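Local coordinates for protein adenosine kinase, putative (Trypanosoma brucei, PDB 2XTB) that probably transfers a phosphate from ATP to adenosine and related nucleosides, with magnesium as cofactor, to make AMP in purine salvage, at residues 11-16 with 166-171. Residues are numbered along the deposited sequence; the frame is centred on the assembly and turned at random.
Sequences YVQCNP and FYFSGF. With KRM (4-[5-(4-phenoxyphenyl)-1H-pyrazol-3-yl]morpholine), chain B.
Tyr-167 is gripped through both backbone polar atoms by the neighbouring strand: its N donates to Tyr-11 O (2.8 Å, N-H...O 172°), and its O accepts from Gln-13 N (3.1 Å), so Val-12 is bracketed in a parallel ladder. The axes of 11-13 and 166-169, which approach to 4.8 Å and run nearly parallel, agree with that pairing. On the face bearing Gln-13, the CB of that residue sits over the Phe-168 ring, 3.7 Å from its centroid and 22° off the normal, a CH-pi contact. With CG anti to the backbone N (chi1 -173°), the extended Gln-13 side chain runs alongside this ring, its amide plane tilted against it. Phe-168 CE1 also meets the edge of the Tyr-11 ring at CE2 (3.8 Å), while the Phe-166 ring meets Tyr-11 obliquely, CD2 to CD2. On the reverse face, Val-12 CG1 reaches the edge of the Tyr-167 ring at CD2 (3.7 Å). These are adjacent interior parallel strands of the ribokinase-like (PfkB) alpha/beta sheet, and their C-terminal ends open into the adenosine site. There Asn-15 ND2 makes a weak hydrogen bond to N17 of the pyrazole ligand KRM (3.1 Å), and C16 of the ligand lies over one face of the Phe-171 ring, toward its rim. Further out, helix 177-189 packs on Phe-166 and Phe-168, helix 66-77 covers Val-12 and Tyr-167, and Thr-174 OG1 hydrogen-bonds Phe-171 O.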
# COMPACT_ATOMS: atom_id res chain seq x y z
N TYR A 11 6.29 8.76 6.00
CA TYR A 11 7.16 7.60 5.93
C TYR A 11 6.33 6.41 5.46
O TYR A 11 5.26 6.14 6.01
CB TYR A 11 7.76 7.33 7.31
CG TYR A 11 8.73 6.18 7.38
CD1 TYR A 11 10.09 6.40 7.24
CD2 TYR A 11 8.28 4.88 7.61
CE1 TYR A 11 11.00 5.34 7.31
CE2 TYR A 11 9.18 3.82 7.68
CZ TYR A 11 10.53 4.06 7.53
OH TYR A 11 11.43 3.02 7.61
N VAL A 12 6.82 5.72 4.45
CA VAL A 12 6.12 4.55 3.91
C VAL A 12 7.08 3.37 3.87
O VAL A 12 8.18 3.48 3.33
CB VAL A 12 5.55 4.82 2.48
CG1 VAL A 12 4.90 3.57 1.91
CG2 VAL A 12 4.54 5.95 2.50
N GLN A 13 6.66 2.26 4.45
CA GLN A 13 7.45 1.03 4.36
C GLN A 13 6.62 -0.09 3.75
O GLN A 13 5.47 -0.30 4.13
CB GLN A 13 8.01 0.63 5.72
CG GLN A 13 8.99 -0.53 5.66
CD GLN A 13 9.95 -0.56 6.83
OE1 GLN A 13 10.31 -1.62 7.34
NE2 GLN A 13 10.38 0.62 7.27
N CYS A 14 7.21 -0.79 2.79
CA CYS A 14 6.54 -1.88 2.09
C CYS A 14 7.54 -2.70 1.28
O CYS A 14 8.76 -2.48 1.36
CB CYS A 14 5.44 -1.34 1.18
SG CYS A 14 4.26 -2.57 0.60
N ASN A 15 7.01 -3.65 0.52
CA ASN A 15 7.80 -4.47 -0.39
C ASN A 15 7.79 -3.88 -1.81
O ASN A 15 6.77 -3.93 -2.50
CB ASN A 15 7.25 -5.90 -0.40
CG ASN A 15 7.36 -6.60 0.95
OD1 ASN A 15 7.94 -6.06 1.90
ND2 ASN A 15 6.81 -7.80 1.05
N PRO A 16 8.93 -3.29 -2.23
CA PRO A 16 8.97 -2.65 -3.55
C PRO A 16 9.10 -3.65 -4.69
O PRO A 16 10.03 -4.46 -4.70
CB PRO A 16 10.20 -1.74 -3.46
CG PRO A 16 11.06 -2.33 -2.40
CD PRO A 16 10.21 -3.20 -1.52
N PHE A 166 3.24 7.75 9.49
CA PHE A 166 3.83 6.46 9.18
C PHE A 166 2.80 5.52 8.58
O PHE A 166 1.83 5.14 9.24
CB PHE A 166 4.43 5.82 10.44
CG PHE A 166 5.59 6.57 11.01
CD1 PHE A 166 5.40 7.64 11.88
CD2 PHE A 166 6.89 6.21 10.69
CE1 PHE A 166 6.48 8.33 12.41
CE2 PHE A 166 7.98 6.89 11.22
CZ PHE A 166 7.77 7.96 12.08
N TYR A 167 2.99 5.15 7.32
CA TYR A 167 2.13 4.16 6.67
C TYR A 167 2.87 2.85 6.43
O TYR A 167 3.94 2.83 5.83
CB TYR A 167 1.54 4.69 5.36
CG TYR A 167 0.88 3.62 4.52
CD1 TYR A 167 -0.37 3.10 4.85
CD2 TYR A 167 1.52 3.10 3.39
CE1 TYR A 167 -0.97 2.11 4.08
CE2 TYR A 167 0.93 2.11 2.62
CZ TYR A 167 -0.32 1.62 2.97
OH TYR A 167 -0.90 0.63 2.20
N PHE A 168 2.26 1.77 6.90
CA PHE A 168 2.76 0.43 6.69
C PHE A 168 1.66 -0.43 6.09
O PHE A 168 0.54 -0.47 6.60
CB PHE A 168 3.20 -0.19 8.02
CG PHE A 168 4.63 0.10 8.39
CD1 PHE A 168 5.04 1.38 8.75
CD2 PHE A 168 5.57 -0.93 8.39
CE1 PHE A 168 6.36 1.63 9.09
CE2 PHE A 168 6.90 -0.68 8.74
CZ PHE A 168 7.29 0.60 9.09
N SER A 169 1.98 -1.11 4.99
CA SER A 169 1.08 -2.12 4.45
C SER A 169 1.19 -3.36 5.34
O SER A 169 2.16 -3.52 6.08
CB SER A 169 1.45 -2.46 3.01
OG SER A 169 2.81 -2.87 2.93
N GLY A 170 0.18 -4.22 5.29
CA GLY A 170 0.17 -5.45 6.07
C GLY A 170 1.29 -6.40 5.68
O GLY A 170 1.70 -7.25 6.47
N PHE A 171 1.79 -6.23 4.46
CA PHE A 171 2.84 -7.08 3.89
C PHE A 171 4.17 -6.97 4.63
O PHE A 171 5.01 -7.87 4.54
CB PHE A 171 3.04 -6.77 2.41
CG PHE A 171 1.79 -6.93 1.58
CD1 PHE A 171 1.27 -5.86 0.85
CD2 PHE A 171 1.13 -8.16 1.51
CE1 PHE A 171 0.13 -6.01 0.08
CE2 PHE A 171 -0.02 -8.31 0.74
CZ PHE A 171 -0.52 -7.23 0.02
C24 KRM B . 4.05 -6.80 -2.05
C23 KRM B . 3.30 -5.50 -2.35
O22 KRM B . 2.53 -5.68 -3.54
C21 KRM B . 1.46 -6.60 -3.33
C20 KRM B . 2.02 -8.00 -3.05
N19 KRM B . 3.10 -7.91 -2.06
C16 KRM B . 3.27 -8.91 -1.12
C15 KRM B . 2.72 -10.18 -1.20
N17 KRM B . 4.03 -8.72 -0.04
N18 KRM B . 3.97 -9.95 0.64
C14 KRM B . 3.19 -10.82 -0.05
C11 KRM B . 2.91 -12.22 0.39
C10 KRM B . 2.18 -13.11 -0.40
C9 KRM B . 1.94 -14.42 0.04
C12 KRM B . 3.40 -12.65 1.63
C13 KRM B . 3.16 -13.95 2.07
C8 KRM B . 2.43 -14.84 1.28
O7 KRM B . 2.22 -16.12 1.75
C6 KRM B . 1.17 -16.93 1.37
C1 KRM B . 1.39 -17.98 0.47
C5 KRM B . -0.12 -16.72 1.88
C4 KRM B . -1.17 -17.55 1.49
C3 KRM B . -0.95 -18.60 0.58
C2 KRM B . 0.34 -18.81 0.07